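Local coordinates for protein EvdO1 (Micromonospora carbonacea, PDB 4XBZ) that probably acts as a non-haem, metal-dependent oxygenase of the phytanoyl-CoA dioxygenase family, carrying out an oxidative cyclization in orthosomycin biosynthesis, at residues H124-L127 / L128-M131; G279-Q282 / Q283-R286; C288-M291 / R292-P296. All blocks are in the same frame, centred on the assembly; numbering follows the deposited sequence.

Contact 1 of 3, residues H124-L127 / L128-M131; sequences HPLL and LRIM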
loop_
_atom_site.group_PDB
_atom_site.type_symbol
_atom_site.label_atom_id
_atom_site.label_comp_id
_atom_site.label_asym_id
_atom_site.label_seq_id
_atom_site.Cartn_x
_atom_site.Cartn_y
_atom_site.Cartn_z
ATOM N N HIS A 124 12.694 -14.651 -2.607
ATOM C CA HIS A 124 11.837 -15.029 -3.736
ATOM C C HIS A 124 11.219 -13.801 -4.401
ATOM O O HIS A 124 10.421 -13.095 -3.780
ATOM C CB HIS A 124 10.739 -15.987 -3.256
ATOM C CG HIS A 124 9.967 -16.653 -4.357
ATOM N ND1 HIS A 124 9.343 -15.950 -5.369
ATOM C CD2 HIS A 124 9.689 -17.960 -4.583
ATOM C CE1 HIS A 124 8.725 -16.795 -6.175
ATOM N NE2 HIS A 124 8.917 -18.021 -5.720
ATOM N N PRO A 125 11.562 -13.570 -5.683
ATOM C CA PRO A 125 11.253 -12.340 -6.422
ATOM C C PRO A 125 9.755 -12.111 -6.662
ATOM O O PRO A 125 9.357 -10.949 -6.744
ATOM C CB PRO A 125 11.994 -12.538 -7.748
ATOM C CG PRO A 125 12.056 -14.030 -7.918
ATOM C CD PRO A 125 12.205 -14.584 -6.541
ATOM N N LEU A 126 8.941 -13.167 -6.761
ATOM C CA LEU A 126 7.499 -12.972 -6.896
ATOM C C LEU A 126 6.914 -12.520 -5.557
ATOM O O LEU A 126 6.079 -11.605 -5.497
ATOM C CB LEU A 126 6.801 -14.246 -7.389
ATOM C CG LEU A 126 7.089 -14.685 -8.830
ATOM C CD1 LEU A 126 6.149 -15.807 -9.287
ATOM C CD2 LEU A 126 7.047 -13.508 -9.807
ATOM N N LEU A 127 7.363 -13.162 -4.481
ATOM C CA LEU A 127 6.974 -12.755 -3.132
ATOM C C LEU A 127 7.312 -11.272 -2.876
ATOM O O LEU A 127 6.440 -10.474 -2.501
ATOM C CB LEU A 127 7.653 -13.656 -2.097
ATOM C CG LEU A 127 7.484 -13.342 -0.612
ATOM C CD1 LEU A 127 6.023 -13.188 -0.238
ATOM C CD2 LEU A 127 8.160 -14.420 0.267
ATOM N N LEU A 128 8.567 -10.904 -3.109
ATOM C CA LEU A 128 9.040 -9.541 -2.840
ATOM C C LEU A 128 8.434 -8.455 -3.763
ATOM O O LEU A 128 8.186 -7.334 -3.323
ATOM C CB LEU A 128 10.557 -9.504 -2.935
ATOM C CG LEU A 128 11.285 -10.368 -1.914
ATOM C CD1 LEU A 128 12.770 -10.406 -2.245
ATOM C CD2 LEU A 128 11.062 -9.822 -0.504
ATOM N N ARG A 129 8.172 -8.793 -5.025
ATOM C CA ARG A 129 7.528 -7.831 -5.914
ATOM C C ARG A 129 6.082 -7.581 -5.508
ATOM O O ARG A 129 5.568 -6.470 -5.706
ATOM C CB ARG A 129 7.600 -8.280 -7.379
ATOM C CG ARG A 129 8.935 -7.911 -8.025
ATOM C CD ARG A 129 8.874 -7.877 -9.550
ATOM N NE ARG A 129 9.092 -9.186 -10.159
ATOM C CZ ARG A 129 10.277 -9.791 -10.240
ATOM N NH1 ARG A 129 11.365 -9.219 -9.730
ATOM N NH2 ARG A 129 10.374 -10.981 -10.823
ATOM N N ILE A 130 5.429 -8.601 -4.949
ATOM C CA ILE A 130 4.087 -8.421 -4.415
ATOM C C ILE A 130 4.143 -7.545 -3.174
ATOM O O ILE A 130 3.385 -6.575 -3.063
ATOM C CB ILE A 130 3.409 -9.744 -4.041
ATOM C CG1 ILE A 130 3.087 -10.562 -5.291
ATOM C CG2 ILE A 130 2.144 -9.462 -3.232
ATOM C CD1 ILE A 130 2.748 -12.015 -4.979
ATOM N N MET A 131 5.033 -7.906 -2.245
ATOM C CA MET A 131 5.261 -7.124 -1.033
ATOM C C MET A 131 5.582 -5.672 -1.344
ATOM O O MET A 131 5.072 -4.765 -0.690
ATOM C CB MET A 131 6.393 -7.730 -0.188
ATOM C CG MET A 131 5.993 -8.993 0.593
ATOM S SD MET A 131 4.625 -8.728 1.757
ATOM C CE MET A 131 3.229 -9.184 0.745
#
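Leu127 and Met131 meet one turn apart on the buried side of helix 125-134, with Leu127 CD1 4.3 Å from Met131 CG. With CG anti to the backbone N (chi1 175°), the Leu127 chain leaves the helix toward the sheet, and of its two methyls CD1 is the one that comes near Met131 CG. Beneath the side chains, Met131 N bonds to Leu127 O at 2.9 Å, nearly straight at 173° and in the carbonyl plane. This is the tightly packed flank, where Leu127, Ile130 and Met131 are buried against Phe259 and Tyr261 of strand 256-263 and Leu235 and Leu237 of strand 235-239. Helix 125-134 thus packs on the larger sheet of the double-stranded beta-helix, the fold to which this family of oxygenases belongs. At the start of the helix His124 is the N-cap. Its ND1 accepts Leu126 N at 3.1 Å, with the donor in the ring plane, while His124 O takes Leu128 N at 2.9 Å. The other flank is partly exposed, at Leu126 and Arg129. Leu126 CD2 lies 4.3 Å from Arg129 NH2, obliquely to the guanidinium. Arg129, bent at chi3 (-86°), folds back along the helix so that Pro125 O sits over the centre of one guanidinium face, 3.7 Å above its plane. That oxygen already receives Arg129 N from above the carbonyl plane. Pro125 CB touches the same group, 3.8 Å from Arg129 NH2, and Arg129 NH2 gives a hydrogen bond to the backbone O of Glu302.

Contact 2 of 3, residues G279-Q282 / Q283-R286; sequences GLKQ and QVLR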
loop_
_atom_site.group_PDB
_atom_site.type_symbol
_atom_site.label_atom_id
_atom_site.label_comp_id
_atom_site.label_asym_id
_atom_site.label_seq_id
_atom_site.Cartn_x
_atom_site.Cartn_y
_atom_site.Cartn_z
ATOM N N GLY A 279 18.707 -1.185 9.098
ATOM C CA GLY A 279 19.854 -1.438 8.246
ATOM C C GLY A 279 20.260 -2.901 8.217
ATOM O O GLY A 279 20.640 -3.421 7.167
ATOM N N LEU A 280 20.172 -3.571 9.367
ATOM C CA LEU A 280 20.587 -4.966 9.467
ATOM C C LEU A 280 19.644 -5.874 8.668
ATOM O O LEU A 280 20.096 -6.776 7.946
ATOM C CB LEU A 280 20.663 -5.400 10.938
ATOM C CG LEU A 280 21.657 -4.553 11.749
ATOM C CD1 LEU A 280 21.548 -4.781 13.258
ATOM C CD2 LEU A 280 23.076 -4.788 11.267
ATOM N N LYS A 281 18.338 -5.629 8.771
ATOM C CA LYS A 281 17.392 -6.457 8.037
ATOM C C LYS A 281 17.453 -6.181 6.541
ATOM O O LYS A 281 17.222 -7.087 5.737
ATOM C CB LYS A 281 15.970 -6.270 8.571
ATOM C CG LYS A 281 15.826 -6.670 10.024
ATOM C CD LYS A 281 16.563 -7.997 10.338
ATOM C CE LYS A 281 15.987 -9.206 9.562
ATOM N NZ LYS A 281 14.763 -9.805 10.196
ATOM N N GLN A 282 17.793 -4.950 6.162
ATOM C CA GLN A 282 18.042 -4.650 4.757
ATOM C C GLN A 282 19.201 -5.500 4.239
ATOM O O GLN A 282 19.169 -5.995 3.109
ATOM C CB GLN A 282 18.340 -3.157 4.556
ATOM C CG GLN A 282 17.102 -2.267 4.631
ATOM C CD GLN A 282 17.431 -0.783 4.574
ATOM O OE1 GLN A 282 18.406 -0.324 5.167
ATOM N NE2 GLN A 282 16.611 -0.029 3.872
ATOM N N GLN A 283 20.222 -5.655 5.076
ATOM C CA GLN A 283 21.373 -6.485 4.743
ATOM C C GLN A 283 20.955 -7.955 4.624
ATOM O O GLN A 283 21.418 -8.667 3.726
ATOM C CB GLN A 283 22.483 -6.348 5.790
ATOM C CG GLN A 283 23.254 -5.018 5.817
ATOM C CD GLN A 283 24.589 -5.181 6.537
ATOM O OE1 GLN A 283 25.443 -5.950 6.099
ATOM N NE2 GLN A 283 24.754 -4.497 7.661
ATOM N N VAL A 284 20.094 -8.400 5.539
ATOM C CA VAL A 284 19.492 -9.732 5.444
ATOM C C VAL A 284 18.765 -9.896 4.089
ATOM O O VAL A 284 18.996 -10.872 3.365
ATOM C CB VAL A 284 18.495 -9.991 6.598
ATOM C CG1 VAL A 284 17.754 -11.313 6.390
ATOM C CG2 VAL A 284 19.199 -9.958 7.932
ATOM N N LEU A 285 17.922 -8.923 3.738
ATOM C CA LEU A 285 17.159 -8.987 2.488
ATOM C C LEU A 285 18.079 -9.088 1.270
ATOM O O LEU A 285 17.867 -9.916 0.367
ATOM C CB LEU A 285 16.248 -7.766 2.342
ATOM C CG LEU A 285 15.276 -7.821 1.159
ATOM C CD1 LEU A 285 14.351 -8.997 1.322
ATOM C CD2 LEU A 285 14.457 -6.534 1.004
ATOM N N ARG A 286 19.097 -8.236 1.244
ATOM C CA ARG A 286 20.011 -8.197 0.107
ATOM C C ARG A 286 20.854 -9.467 0.070
ATOM O O ARG A 286 21.184 -9.971 -1.002
ATOM C CB ARG A 286 20.902 -6.948 0.166
ATOM C CG ARG A 286 20.118 -5.647 0.147
ATOM C CD ARG A 286 21.017 -4.440 0.256
ATOM N NE ARG A 286 21.455 -4.007 -1.059
ATOM C CZ ARG A 286 22.717 -4.022 -1.461
ATOM N NH1 ARG A 286 23.669 -4.440 -0.636
ATOM N NH2 ARG A 286 23.025 -3.614 -2.685
#
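Lys281 and Val284 touch through carbon atoms one turn apart, lying side by side and pointing the same way, with Lys281 CE 3.7 Å from Val284 CG2. Three successive bends take the lysine chain round to the valine, the first at chi2 (-43°), so that its methylenes do the touching while NZ goes on to Tyr277 OH. A slighter contact is that of Leu280 with Gln283: the two side chains cross obliquely, Leu280 CD2 standing 4.0 Å from Gln283 NE2.

The backbone bonds are the regular i to i+4 ladder of an alpha-helix. Gln283 N gives to Gly279 O, Val284 N to Leu280 O and Arg286 N to Gln282 O, and the shortest of the four runs from Leu285 N to Lys281 O at 2.8 Å. Alongside the last rung, Arg286 CG lies 3.1 Å from Gln282 O.

The polar ends of Gln282 and Gln283 are satisfied by the C-terminal part of the chain. Gln282 is held at both amide atoms, NE2 by Leu312 O and Tyr306 OH and OE1 by His314 N, which fixes the rotation of its buried amide. Gln283 OE1 accepts from Ile321 N, and the exposed Arg286 makes a cation-pi contact with Trp315.

This turn of helix 275-293 sits between strand 139-147 of the larger sheet, met by Gln282 and Leu285 at Ile140 and Pro141, and C-terminal residues such as Tyr331, Trp315 and Phe326; Leu285 also touches Leu128 of helix 125-134.

Contact 3 of 3, residues C288-M291 / R292-P296; sequences CIQM and RANEP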
loop_
_atom_site.group_PDB
_atom_site.type_symbol
_atom_site.label_atom_id
_atom_site.label_comp_id
_atom_site.label_asym_id
_atom_site.label_seq_id
_atom_site.Cartn_x
_atom_site.Cartn_y
_atom_site.Cartn_z
ATOM N N CYS A 288 19.816 -12.432 1.110
ATOM C CA CYS A 288 18.967 -13.532 0.657
ATOM C C CYS A 288 18.710 -13.448 -0.842
ATOM O O CYS A 288 18.661 -14.473 -1.534
ATOM C CB CYS A 288 17.635 -13.559 1.413
ATOM S SG CYS A 288 17.761 -13.893 3.190
ATOM N N ILE A 289 18.550 -12.227 -1.342
ATOM C CA ILE A 289 18.280 -12.046 -2.756
ATOM C C ILE A 289 19.481 -12.536 -3.545
ATOM O O ILE A 289 19.326 -13.212 -4.563
ATOM C CB ILE A 289 17.962 -10.574 -3.112
ATOM C CG1 ILE A 289 16.592 -10.178 -2.560
ATOM C CG2 ILE A 289 17.953 -10.383 -4.622
ATOM C CD1 ILE A 289 16.253 -8.719 -2.713
ATOM N N GLN A 290 20.674 -12.228 -3.052
ATOM C CA GLN A 290 21.901 -12.573 -3.762
ATOM C C GLN A 290 22.157 -14.085 -3.827
ATOM O O GLN A 290 22.451 -14.615 -4.897
ATOM C CB GLN A 290 23.102 -11.874 -3.123
ATOM C CG GLN A 290 24.245 -11.630 -4.097
ATOM C CD GLN A 290 25.344 -10.772 -3.497
ATOM O OE1 GLN A 290 26.036 -11.189 -2.564
ATOM N NE2 GLN A 290 25.495 -9.554 -4.016
ATOM N N MET A 291 22.050 -14.792 -2.705
ATOM C CA MET A 291 22.284 -16.228 -2.776
ATOM C C MET A 291 21.187 -16.936 -3.585
ATOM O O MET A 291 21.431 -18.004 -4.145
ATOM C CB MET A 291 22.421 -16.849 -1.386
ATOM C CG MET A 291 21.509 -16.305 -0.310
ATOM S SD MET A 291 21.972 -16.969 1.314
ATOM C CE MET A 291 21.408 -18.651 1.137
ATOM N N ARG A 292 19.998 -16.346 -3.684
ATOM C CA ARG A 292 18.977 -16.964 -4.519
ATOM C C ARG A 292 19.361 -16.780 -5.993
ATOM O O ARG A 292 19.066 -17.631 -6.842
ATOM C CB ARG A 292 17.586 -16.395 -4.227
ATOM C CG ARG A 292 16.509 -17.020 -5.095
ATOM C CD ARG A 292 15.114 -16.490 -4.850
ATOM N NE ARG A 292 14.144 -17.284 -5.596
ATOM C CZ ARG A 292 13.390 -18.240 -5.056
ATOM N NH1 ARG A 292 13.458 -18.489 -3.750
ATOM N NH2 ARG A 292 12.549 -18.928 -5.812
ATOM N N ALA A 293 20.058 -15.681 -6.277
ATOM C CA ALA A 293 20.529 -15.367 -7.621
ATOM C C ALA A 293 21.653 -16.300 -8.080
ATOM O O ALA A 293 21.619 -16.829 -9.197
ATOM C CB ALA A 293 20.990 -13.913 -7.682
ATOM N N ASN A 294 22.637 -16.504 -7.208
ATOM C CA ASN A 294 23.763 -17.405 -7.468
ATOM C C ASN A 294 23.431 -18.885 -7.260
ATOM O O ASN A 294 24.326 -19.728 -7.173
ATOM C CB ASN A 294 24.945 -17.026 -6.574
ATOM C CG ASN A 294 25.350 -15.573 -6.726
ATOM O OD1 ASN A 294 25.219 -14.987 -7.801
ATOM N ND2 ASN A 294 25.839 -14.980 -5.642
ATOM N N GLU A 295 22.143 -19.196 -7.165
ATOM C CA GLU A 295 21.693 -20.578 -7.081
ATOM C C GLU A 295 21.245 -21.060 -8.452
ATOM O O GLU A 295 20.281 -20.530 -9.014
ATOM C CB GLU A 295 20.549 -20.718 -6.081
ATOM C CG GLU A 295 20.042 -22.140 -5.922
ATOM C CD GLU A 295 21.024 -23.036 -5.177
ATOM O OE1 GLU A 295 21.970 -22.507 -4.546
ATOM O OE2 GLU A 295 20.835 -24.269 -5.218
ATOM N N PRO A 296 21.948 -22.067 -8.995
ATOM C CA PRO A 296 21.715 -22.619 -10.337
ATOM C C PRO A 296 20.244 -22.882 -10.617
ATOM O O PRO A 296 19.765 -22.605 -11.721
ATOM C CB PRO A 296 22.513 -23.933 -10.327
ATOM C CG PRO A 296 22.922 -24.151 -8.872
ATOM C CD PRO A 296 23.016 -22.788 -8.284
#
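Gln290 and Asn294 run side by side at the C-terminal end of helix 275-293, pointing the same way with their amide planes 28° apart. The touch is light, Gln290 CG lying 4.0 Å from Asn294 ND2. Beneath it the backbone bond is firm: Asn294 N gives to Gln290 O at 3.0 Å, nearly straight at 164°. Asn294 is where the chain leaves helical geometry. One step back, Ala293 N bonds to Ile289 O at 3.1 Å and Arg292 N to Cys288 O, also at 3.1 Å. As the helix nears its end, each has a weak second bond, Ala293 N to Gln290 O and Arg292 N to Ile289 O.

Farther out, Arg292 leaves the helix at full stretch, CG anti to the backbone N (chi1 180°), and carries its guanidinium into the protein. There NH2 pairs with Glu68, NE with Glu301 and NH1 with Met120 O, and Phe298 adds a cation-pi contact. Met291 lies against Arg116 and Met120 of helix 116-121.

Two carboxylates and a carbonyl thus surround one buried arginine, and the carboxylates probably offset the cost of burying its positive charge, whereas the neighbouring side chains of Gln290 and Asn294 stay exposed.

Each contact spans consecutive turns of one continuous segment, so none closes a long loop; they follow in series, without nesting or crossing. Contact 1 comes first, at the start of helix 125-134. Well over a hundred residues later, contact 2 and then contact 3 occupy helix 275-293, contact 3 at its end. The two helices come together in space: Leu128 of contact 1 reaches Leu285 of contact 2 (CD2 to CD1, 3.9 Å) and Ile289 of contact 3, while His124 and Pro125 pack on Arg292. Helix 275-293, which follows the core strands, is thereby joined to helix 125-134, and in contact 2 it also meets strand 139-147 of the larger sheet directly.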